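Local coordinates for protein mRNA transport regulator MTR2 (Candida albicans, PDB 1Q42) that acts with its partner Mex67 in nuclear export, affecting the transport of mRNA from the nucleus to the cytoplasm, at residues A[39-44]-A[58-64]; A[72-76]-A[186-190]; A[118-124]-A[167-173]. One frame throughout, in Å; residues are numbered along the deposited sequence.

Contact 1 (A[39-44]-A[58-64])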
loop_
_atom_site.group_PDB
_atom_site.type_symbol
_atom_site.label_atom_id
_atom_site.label_comp_id
_atom_site.label_asym_id
_atom_site.label_seq_id
_atom_site.Cartn_x
_atom_site.Cartn_y
_atom_site.Cartn_z
ATOM N N SER A 39 4.866 -3.924 -0.982
ATOM C CA SER A 39 4.614 -3.822 0.441
ATOM C C SER A 39 3.124 -4.028 0.775
ATOM O O SER A 39 2.805 -4.530 1.851
ATOM C CB SER A 39 5.164 -2.505 1.015
ATOM O OG SER A 39 4.271 -1.397 0.930
ATOM N N LEU A 40 2.223 -3.687 -0.150
ATOM C CA LEU A 40 0.812 -3.995 0.048
ATOM C C LEU A 40 0.518 -5.459 -0.254
ATOM O O LEU A 40 -0.416 -6.017 0.291
ATOM C CB LEU A 40 -0.089 -3.113 -0.822
ATOM C CG LEU A 40 -0.011 -1.607 -0.640
ATOM C CD1 LEU A 40 -0.984 -0.936 -1.600
ATOM C CD2 LEU A 40 -0.257 -1.202 0.814
ATOM N N ASP A 41 1.328 -6.060 -1.118
ATOM C CA ASP A 41 1.111 -7.409 -1.620
ATOM C C ASP A 41 1.914 -8.462 -0.842
ATOM O O ASP A 41 1.955 -9.622 -1.236
ATOM C CB ASP A 41 1.540 -7.484 -3.084
ATOM C CG ASP A 41 0.655 -6.684 -3.999
ATOM O OD1 ASP A 41 -0.450 -6.234 -3.575
ATOM O OD2 ASP A 41 1.025 -6.455 -5.163
ATOM N N LEU A 42 2.532 -8.047 0.251
ATOM C CA LEU A 42 3.459 -8.900 0.998
ATOM C C LEU A 42 2.840 -10.221 1.440
ATOM O O LEU A 42 1.780 -10.251 2.078
ATOM C CB LEU A 42 3.989 -8.126 2.217
ATOM C CG LEU A 42 5.225 -8.685 2.927
ATOM C CD1 LEU A 42 6.441 -8.631 2.009
ATOM C CD2 LEU A 42 5.503 -7.909 4.197
ATOM N N LEU A 43 3.511 -11.322 1.087
ATOM C CA LEU A 43 3.100 -12.648 1.516
ATOM C C LEU A 43 3.640 -12.870 2.928
ATOM O O LEU A 43 4.791 -12.546 3.220
ATOM C CB LEU A 43 3.652 -13.702 0.553
ATOM C CG LEU A 43 3.331 -15.177 0.797
ATOM C CD1 LEU A 43 1.888 -15.523 0.452
ATOM C CD2 LEU A 43 4.304 -16.012 -0.020
ATOM N N TYR A 44 2.794 -13.395 3.800
ATOM C CA TYR A 44 3.181 -13.670 5.175
ATOM C C TYR A 44 3.974 -14.962 5.189
ATOM O O TYR A 44 3.503 -15.971 4.682
ATOM C CB TYR A 44 1.946 -13.816 6.051
ATOM C CG TYR A 44 2.243 -14.254 7.467
ATOM C CD1 TYR A 44 2.759 -13.355 8.397
ATOM C CD2 TYR A 44 2.023 -15.569 7.870
ATOM C CE1 TYR A 44 3.035 -13.750 9.701
ATOM C CE2 TYR A 44 2.291 -15.973 9.170
ATOM C CZ TYR A 44 2.799 -15.060 10.077
ATOM O OH TYR A 44 3.079 -15.457 11.363
ATOM N N TYR A 58 4.252 -8.492 10.762
ATOM C CA TYR A 58 3.775 -8.511 9.376
ATOM C C TYR A 58 3.027 -7.225 9.034
ATOM O O TYR A 58 3.301 -6.585 8.021
ATOM C CB TYR A 58 2.844 -9.693 9.141
ATOM C CG TYR A 58 2.161 -9.687 7.791
ATOM C CD1 TYR A 58 2.873 -9.958 6.626
ATOM C CD2 TYR A 58 0.801 -9.423 7.684
ATOM C CE1 TYR A 58 2.251 -9.951 5.383
ATOM C CE2 TYR A 58 0.167 -9.410 6.442
ATOM C CZ TYR A 58 0.894 -9.689 5.297
ATOM O OH TYR A 58 0.304 -9.684 4.059
ATOM N N ALA A 59 2.057 -6.882 9.860
ATOM C CA ALA A 59 1.203 -5.735 9.593
ATOM C C ALA A 59 1.998 -4.432 9.494
ATOM O O ALA A 59 1.674 -3.576 8.666
ATOM C CB ALA A 59 0.122 -5.638 10.648
ATOM N N THR A 60 3.055 -4.278 10.305
ATOM C CA THR A 60 3.843 -3.041 10.282
ATOM C C THR A 60 4.687 -2.872 9.016
ATOM O O THR A 60 5.215 -1.794 8.763
ATOM C CB THR A 60 4.725 -2.879 11.554
ATOM O OG1 THR A 60 5.616 -3.988 11.671
ATOM C CG2 THR A 60 3.879 -2.919 12.808
ATOM N N GLN A 61 4.813 -3.921 8.215
ATOM C CA GLN A 61 5.510 -3.827 6.931
ATOM C C GLN A 61 4.592 -3.405 5.786
ATOM O O GLN A 61 5.075 -3.074 4.717
ATOM C CB GLN A 61 6.131 -5.167 6.565
ATOM C CG GLN A 61 7.173 -5.647 7.549
ATOM C CD GLN A 61 7.684 -7.014 7.192
ATOM O OE1 GLN A 61 8.436 -7.169 6.221
ATOM N NE2 GLN A 61 7.268 -8.021 7.955
ATOM N N LEU A 62 3.280 -3.424 6.010
ATOM C CA LEU A 62 2.316 -3.078 4.956
ATOM C C LEU A 62 2.359 -1.572 4.756
ATOM O O LEU A 62 2.223 -0.819 5.721
ATOM C CB LEU A 62 0.894 -3.515 5.337
ATOM C CG LEU A 62 0.697 -5.020 5.614
ATOM C CD1 LEU A 62 -0.666 -5.256 6.190
ATOM C CD2 LEU A 62 0.916 -5.865 4.381
ATOM N N GLY A 63 2.591 -1.120 3.528
ATOM C CA GLY A 63 2.725 0.305 3.277
ATOM C C GLY A 63 3.810 0.974 4.113
ATOM O O GLY A 63 3.641 2.088 4.614
ATOM N N SER A 64 4.940 0.297 4.281
ATOM C CA SER A 64 5.944 0.760 5.241
ATOM C C SER A 64 6.546 2.125 4.901
ATOM O O SER A 64 7.095 2.799 5.791
ATOM C CB SER A 64 7.073 -0.259 5.381
ATOM O OG SER A 64 7.709 -0.455 4.144
#
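Y58 stands between L42 and Y44 and meets each in a different way. With CG anti to the backbone N (chi1 172°), its side chain extends until the hydroxyl donates to the carbonyl of L42, OH lying 2.5 Å from L42 O and tilted 22° from the carbonyl plane; R136 also hydrogen-bonds to this hydroxyl. Y44 approaches one face of the Y58 ring. Its CB lies over that face, 4.2 Å from the ring centroid, and its own ring turns an edge toward it in an offset edge-to-face pair, with the planes at 89°. CD1 of Y44, at the ring edge, lies 3.7 Å from CB of Y58. L42 and Y58 run antiparallel past one another, CD2 of L42 lying 4.0 Å from CE1 of Y58. The L42 and Q61 side chains cross nearly perpendicular, CD2 of L42 touching CB of Q61 at 3.7 Å. Nearer the end of helix 29-40, CD2 of L62 sits 3.4 Å from S39 O, beside a CA-H...O contact from L62 to the same oxygen. The N-H of G63 makes only a weak bond to S39 OG, whose stronger partner is F36 O one turn back. Y58 therefore ties the chain leaving helix 29-40 to helix 55-59 through one short polar bond set in aromatic and aliphatic packing, whereas S39 O is buried without a hydrogen-bond partner.

Contact 2 (A[72-76]-A[186-190])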
loop_
_atom_site.group_PDB
_atom_site.type_symbol
_atom_site.label_atom_id
_atom_site.label_comp_id
_atom_site.label_asym_id
_atom_site.label_seq_id
_atom_site.Cartn_x
_atom_site.Cartn_y
_atom_site.Cartn_z
ATOM N N ILE A 72 -4.103 10.001 4.982
ATOM C CA ILE A 72 -4.500 8.807 4.204
ATOM C C ILE A 72 -6.001 8.838 3.958
ATOM O O ILE A 72 -6.801 9.161 4.882
ATOM C CB ILE A 72 -4.121 7.504 4.939
ATOM C CG1 ILE A 72 -2.613 7.459 5.188
ATOM C CG2 ILE A 72 -4.579 6.277 4.132
ATOM C CD1 ILE A 72 -2.147 6.319 6.046
ATOM N N ILE A 73 -6.380 8.543 2.720
ATOM C CA ILE A 73 -7.779 8.480 2.305
ATOM C C ILE A 73 -7.933 7.180 1.553
ATOM O O ILE A 73 -7.128 6.868 0.693
ATOM C CB ILE A 73 -8.191 9.660 1.373
ATOM C CG1 ILE A 73 -7.794 11.010 1.972
ATOM C CG2 ILE A 73 -9.703 9.557 1.089
ATOM C CD1 ILE A 73 -7.799 12.127 0.964
ATOM N N VAL A 74 -8.933 6.392 1.931
ATOM C CA VAL A 74 -9.217 5.132 1.278
ATOM C C VAL A 74 -10.649 5.208 0.774
ATOM O O VAL A 74 -11.578 5.373 1.575
ATOM C CB VAL A 74 -9.049 3.952 2.253
ATOM C CG1 VAL A 74 -9.274 2.625 1.538
ATOM C CG2 VAL A 74 -7.669 3.987 2.868
ATOM N N ASN A 75 -10.817 5.112 -0.544
ATOM C CA ASN A 75 -12.146 5.140 -1.177
ATOM C C ASN A 75 -13.008 6.322 -0.756
ATOM O O ASN A 75 -14.213 6.176 -0.483
ATOM C CB ASN A 75 -12.848 3.806 -0.927
ATOM C CG ASN A 75 -12.224 2.691 -1.704
ATOM O OD1 ASN A 75 -11.792 2.894 -2.841
ATOM N ND2 ASN A 75 -12.165 1.504 -1.116
ATOM N N GLY A 76 -12.379 7.496 -0.723
ATOM C CA GLY A 76 -13.028 8.747 -0.376
ATOM C C GLY A 76 -13.163 9.039 1.110
ATOM O O GLY A 76 -13.582 10.142 1.484
ATOM N N MET A 186 -1.435 9.748 1.048
ATOM C CA MET A 186 -1.861 8.671 0.150
ATOM C C MET A 186 -3.375 8.725 0.002
ATOM O O MET A 186 -4.114 8.758 0.990
ATOM C CB MET A 186 -1.449 7.286 0.663
ATOM C CG MET A 186 -2.012 6.120 -0.182
ATOM S SD MET A 186 -1.459 4.532 0.397
ATOM C CE MET A 186 -2.412 4.343 1.865
ATOM N N ASP A 187 -3.819 8.764 -1.250
ATOM C CA ASP A 187 -5.217 8.681 -1.615
ATOM C C ASP A 187 -5.321 7.418 -2.486
ATOM O O ASP A 187 -4.838 7.414 -3.604
ATOM C CB ASP A 187 -5.610 9.968 -2.361
ATOM C CG ASP A 187 -6.889 9.852 -3.156
ATOM O OD1 ASP A 187 -7.806 9.095 -2.781
ATOM O OD2 ASP A 187 -7.068 10.513 -4.196
ATOM N N TYR A 188 -5.913 6.365 -1.937
ATOM C CA TYR A 188 -6.074 5.073 -2.608
ATOM C C TYR A 188 -7.561 4.871 -2.879
ATOM O O TYR A 188 -8.373 4.967 -1.960
ATOM C CB TYR A 188 -5.533 3.972 -1.689
ATOM C CG TYR A 188 -5.504 2.576 -2.271
ATOM C CD1 TYR A 188 -4.323 2.015 -2.745
ATOM C CD2 TYR A 188 -6.648 1.785 -2.287
ATOM C CE1 TYR A 188 -4.300 0.729 -3.262
ATOM C CE2 TYR A 188 -6.631 0.508 -2.814
ATOM C CZ TYR A 188 -5.450 -0.020 -3.289
ATOM O OH TYR A 188 -5.430 -1.302 -3.825
ATOM N N ARG A 189 -7.920 4.603 -4.130
ATOM C CA ARG A 189 -9.327 4.570 -4.535
ATOM C C ARG A 189 -9.576 3.452 -5.550
ATOM O O ARG A 189 -8.887 3.394 -6.530
ATOM C CB ARG A 189 -9.682 5.918 -5.168
ATOM C CG ARG A 189 -11.130 6.195 -5.380
ATOM C CD ARG A 189 -11.399 7.621 -5.800
ATOM N NE ARG A 189 -11.596 8.473 -4.628
ATOM C CZ ARG A 189 -10.926 9.596 -4.339
ATOM N NH1 ARG A 189 -9.978 10.105 -5.138
ATOM N NH2 ARG A 189 -11.225 10.229 -3.217
ATOM N N PHE A 190 -10.552 2.585 -5.328
ATOM C CA PHE A 190 -10.997 1.687 -6.391
ATOM C C PHE A 190 -11.758 2.518 -7.428
ATOM O O PHE A 190 -12.688 3.271 -7.089
ATOM C CB PHE A 190 -11.914 0.560 -5.861
ATOM C CG PHE A 190 -11.224 -0.451 -4.978
ATOM C CD1 PHE A 190 -9.944 -0.903 -5.249
ATOM C CD2 PHE A 190 -11.902 -1.006 -3.897
ATOM C CE1 PHE A 190 -9.322 -1.823 -4.426
ATOM C CE2 PHE A 190 -11.290 -1.952 -3.081
ATOM C CZ PHE A 190 -9.999 -2.357 -3.349
HETATM O O HOH W 1 -9.618 7.674 -1.645
#
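N75, M186 and I73 bury the most surface where strand 70-74 runs parallel to strand 183-192. N75 follows the last strand residue and has left-handed backbone angles, yet it keeps the pairing going. Its N-H bonds to Y188 O at 2.8 Å, and its side chain then replaces the next backbone acceptor: OD1 takes the N-H of F190 at 2.8 Å, nearly straight at 166°. The amide lies obliquely to the F190 ring, the planes 45° apart, with ND2 of N75 3.8 Å from CD2 of F190. At the other end, M186 is extended to SD and bends at chi3 (74°), which carries CE to CG2 of I72 at 3.7 Å. This methyl contact belongs to the helix-facing side that carries I72, V74, M186 and Y188, which F91 of helix 87-96 helps to cover. I73 contributes chiefly through its backbone, its N-H bonding to M186 O and its carbonyl accepting from Y188 N, while its side chain shares the other face with D187. On that side D187 OD2 forms a salt bridge with R189 NH1, and a water links D187 OD1, Y188 O and the N-H of G76. The paired strands thus present an apolar face to the helices and a mixed one behind it, where I73 sits beside the salt bridge and the water, and the N75 amide extends the strand hydrogen bonding into the turn.

Contact 3 (A[118-124]-A[167-173])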
loop_
_atom_site.group_PDB
_atom_site.type_symbol
_atom_site.label_atom_id
_atom_site.label_comp_id
_atom_site.label_asym_id
_atom_site.label_seq_id
_atom_site.Cartn_x
_atom_site.Cartn_y
_atom_site.Cartn_z
ATOM N N THR A 118 8.906 18.084 -2.076
ATOM C CA THR A 118 8.054 16.923 -2.326
ATOM C C THR A 118 7.719 16.788 -3.807
ATOM O O THR A 118 7.714 17.763 -4.556
ATOM C CB THR A 118 6.712 17.021 -1.552
ATOM O OG1 THR A 118 5.936 18.124 -2.039
ATOM C CG2 THR A 118 6.917 17.322 -0.069
ATOM N N PHE A 119 7.404 15.575 -4.234
ATOM C CA PHE A 119 6.726 15.431 -5.506
ATOM C C PHE A 119 5.353 14.794 -5.341
ATOM O O PHE A 119 5.088 14.077 -4.375
ATOM C CB PHE A 119 7.583 14.704 -6.545
ATOM C CG PHE A 119 7.984 13.331 -6.161
ATOM C CD1 PHE A 119 7.273 12.246 -6.616
ATOM C CD2 PHE A 119 9.086 13.114 -5.355
ATOM C CE1 PHE A 119 7.649 10.952 -6.252
ATOM C CE2 PHE A 119 9.451 11.829 -4.990
ATOM C CZ PHE A 119 8.729 10.753 -5.451
ATOM N N VAL A 120 4.469 15.142 -6.270
ATOM C CA VAL A 120 3.160 14.503 -6.414
ATOM C C VAL A 120 3.262 13.424 -7.483
ATOM O O VAL A 120 3.752 13.676 -8.572
ATOM C CB VAL A 120 2.118 15.498 -6.906
ATOM C CG1 VAL A 120 0.805 14.779 -7.282
ATOM C CG2 VAL A 120 1.870 16.539 -5.879
ATOM N N VAL A 121 2.744 12.241 -7.198
ATOM C CA VAL A 121 2.714 11.156 -8.181
ATOM C C VAL A 121 1.303 10.615 -8.280
ATOM O O VAL A 121 0.697 10.286 -7.262
ATOM C CB VAL A 121 3.590 9.964 -7.752
ATOM C CG1 VAL A 121 3.576 8.876 -8.834
ATOM C CG2 VAL A 121 4.950 10.397 -7.480
ATOM N N HIS A 122 0.791 10.508 -9.501
ATOM C CA HIS A 122 -0.457 9.815 -9.753
ATOM C C HIS A 122 -0.138 8.518 -10.474
ATOM O O HIS A 122 0.645 8.506 -11.416
ATOM C CB HIS A 122 -1.368 10.680 -10.625
ATOM C CG HIS A 122 -2.539 9.936 -11.176
ATOM N ND1 HIS A 122 -2.509 9.309 -12.406
ATOM C CD2 HIS A 122 -3.754 9.673 -10.646
ATOM C CE1 HIS A 122 -3.667 8.704 -12.614
ATOM N NE2 HIS A 122 -4.448 8.933 -11.572
ATOM N N PHE A 123 -0.718 7.411 -10.029
ATOM C CA PHE A 123 -0.565 6.177 -10.767
ATOM C C PHE A 123 -1.858 5.388 -10.799
ATOM O O PHE A 123 -2.756 5.609 -9.991
ATOM C CB PHE A 123 0.638 5.349 -10.262
ATOM C CG PHE A 123 0.448 4.638 -8.931
ATOM C CD1 PHE A 123 -0.162 3.389 -8.874
ATOM C CD2 PHE A 123 0.967 5.175 -7.753
ATOM C CE1 PHE A 123 -0.279 2.708 -7.661
ATOM C CE2 PHE A 123 0.840 4.492 -6.538
ATOM C CZ PHE A 123 0.217 3.254 -6.510
ATOM N N SER A 124 -1.952 4.536 -11.810
ATOM C CA SER A 124 -3.074 3.636 -11.990
ATOM C C SER A 124 -2.513 2.215 -11.971
ATOM O O SER A 124 -1.372 2.001 -12.346
ATOM C CB SER A 124 -3.762 3.941 -13.317
ATOM O OG SER A 124 -4.235 5.293 -13.318
ATOM N N ASP A 167 -6.725 3.802 -8.552
ATOM C CA ASP A 167 -5.981 5.045 -8.789
ATOM C C ASP A 167 -5.396 5.470 -7.461
ATOM O O ASP A 167 -6.076 5.406 -6.431
ATOM C CB ASP A 167 -6.921 6.151 -9.294
ATOM C CG ASP A 167 -6.926 6.294 -10.805
ATOM O OD1 ASP A 167 -6.375 5.427 -11.522
ATOM O OD2 ASP A 167 -7.539 7.242 -11.376
ATOM N N VAL A 168 -4.142 5.902 -7.475
ATOM C CA VAL A 168 -3.486 6.301 -6.251
ATOM C C VAL A 168 -2.798 7.641 -6.496
ATOM O O VAL A 168 -2.156 7.830 -7.527
ATOM C CB VAL A 168 -2.428 5.263 -5.814
ATOM C CG1 VAL A 168 -1.725 5.723 -4.558
ATOM C CG2 VAL A 168 -3.046 3.915 -5.595
ATOM N N ASN A 169 -2.960 8.560 -5.548
ATOM C CA ASN A 169 -2.247 9.820 -5.537
ATOM C C ASN A 169 -1.370 9.872 -4.283
ATOM O O ASN A 169 -1.850 9.689 -3.191
ATOM C CB ASN A 169 -3.225 11.001 -5.529
ATOM C CG ASN A 169 -3.985 11.138 -6.826
ATOM O OD1 ASN A 169 -3.394 11.269 -7.891
ATOM N ND2 ASN A 169 -5.302 11.107 -6.741
ATOM N N LEU A 170 -0.075 10.094 -4.467
ATOM C CA LEU A 170 0.874 10.197 -3.360
ATOM C C LEU A 170 1.536 11.579 -3.386
ATOM O O LEU A 170 1.773 12.134 -4.460
ATOM C CB LEU A 170 1.982 9.149 -3.531
ATOM C CG LEU A 170 1.645 7.655 -3.561
ATOM C CD1 LEU A 170 2.963 6.829 -3.666
ATOM C CD2 LEU A 170 0.815 7.205 -2.405
ATOM N N VAL A 171 1.821 12.134 -2.221
ATOM C CA VAL A 171 2.754 13.242 -2.099
ATOM C C VAL A 171 3.919 12.689 -1.267
ATOM O O VAL A 171 3.719 12.240 -0.140
ATOM C CB VAL A 171 2.121 14.465 -1.437
ATOM C CG1 VAL A 171 3.124 15.615 -1.405
ATOM C CG2 VAL A 171 0.849 14.883 -2.181
ATOM N N VAL A 172 5.117 12.686 -1.847
ATOM C CA VAL A 172 6.260 11.960 -1.299
ATOM C C VAL A 172 7.468 12.871 -1.206
ATOM O O VAL A 172 7.666 13.713 -2.064
ATOM C CB VAL A 172 6.646 10.752 -2.207
ATOM C CG1 VAL A 172 7.659 9.848 -1.506
ATOM C CG2 VAL A 172 5.413 9.957 -2.621
ATOM N N ASP A 173 8.281 12.699 -0.170
ATOM C CA ASP A 173 9.534 13.452 -0.051
ATOM C C ASP A 173 10.438 13.150 -1.248
ATOM O O ASP A 173 10.429 12.033 -1.762
ATOM C CB ASP A 173 10.268 13.074 1.247
ATOM C CG ASP A 173 9.661 13.711 2.487
ATOM O OD1 ASP A 173 8.692 14.489 2.374
ATOM O OD2 ASP A 173 10.104 13.483 3.637
#
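Strands 118-124 and 167-173 pair antiparallel, their axes at 155°, and three hydrogen-bonded pairs, F119-V172, V121-L170 and F123-V168, each close with two N-H...O bonds. These same pairs put their side chains on the buried face. F123 swings CG between its backbone N and carbonyl carbon, which lays the ring alongside V168 and over its CB, 3.6 Å from the ring centroid. F119 adopts the same torsion and covers V172 in the same manner but less closely, the CB of V172 standing 4.2 Å from the ring centroid. CE2 of F123 also reaches CD1 of L170, which meets the ring at its edge. L29, L33 and L37 of helix 29-40 pack against this face. Across the sheet the chemistry is polar toward one end. The H122 ring has two oxygens at its edge: N169 OD1 lies 3.2 Å from CD2, and D167 OD2 lies 3.5 Å from NE2, with the carboxylate plane turned 82° to the ring. S124 OG donates to D167 OD1 at 2.8 Å, meeting it 38° out of the carboxylate plane. N169 ND2 is held by D187. Nearer the other end, V120 and V171 touch through their CG2 methyls. The D167 carboxylate near NE2, with D109 also touching H122, may favour protonation of the imidazole, while CH-pi packing of valines on phenylalanines lines the helix-facing side.

Overall arrangement
Contacts 2 and 3 are neighbouring parts of one mixed sheet of the NTF2-like fold, their centres about 12 Å apart. Strand 183-192 pairs with strand 164-173, through D187 N to N169 O and R189 O to D167 N, so the parallel and antiparallel pairings run on side by side. Both have an apolar face toward the helices and a more polar one opposite. Contact 1 lies outside the sheet and uses side-chain packing and few polar bonds in place of regular backbone pairing. It reaches contact 2 where L40 packs on Y188 but does not touch contact 3. Contact 3 has six of 14 touching residues buried and none exposed, contact 2 three of ten and one, contact 1 four of ten and two.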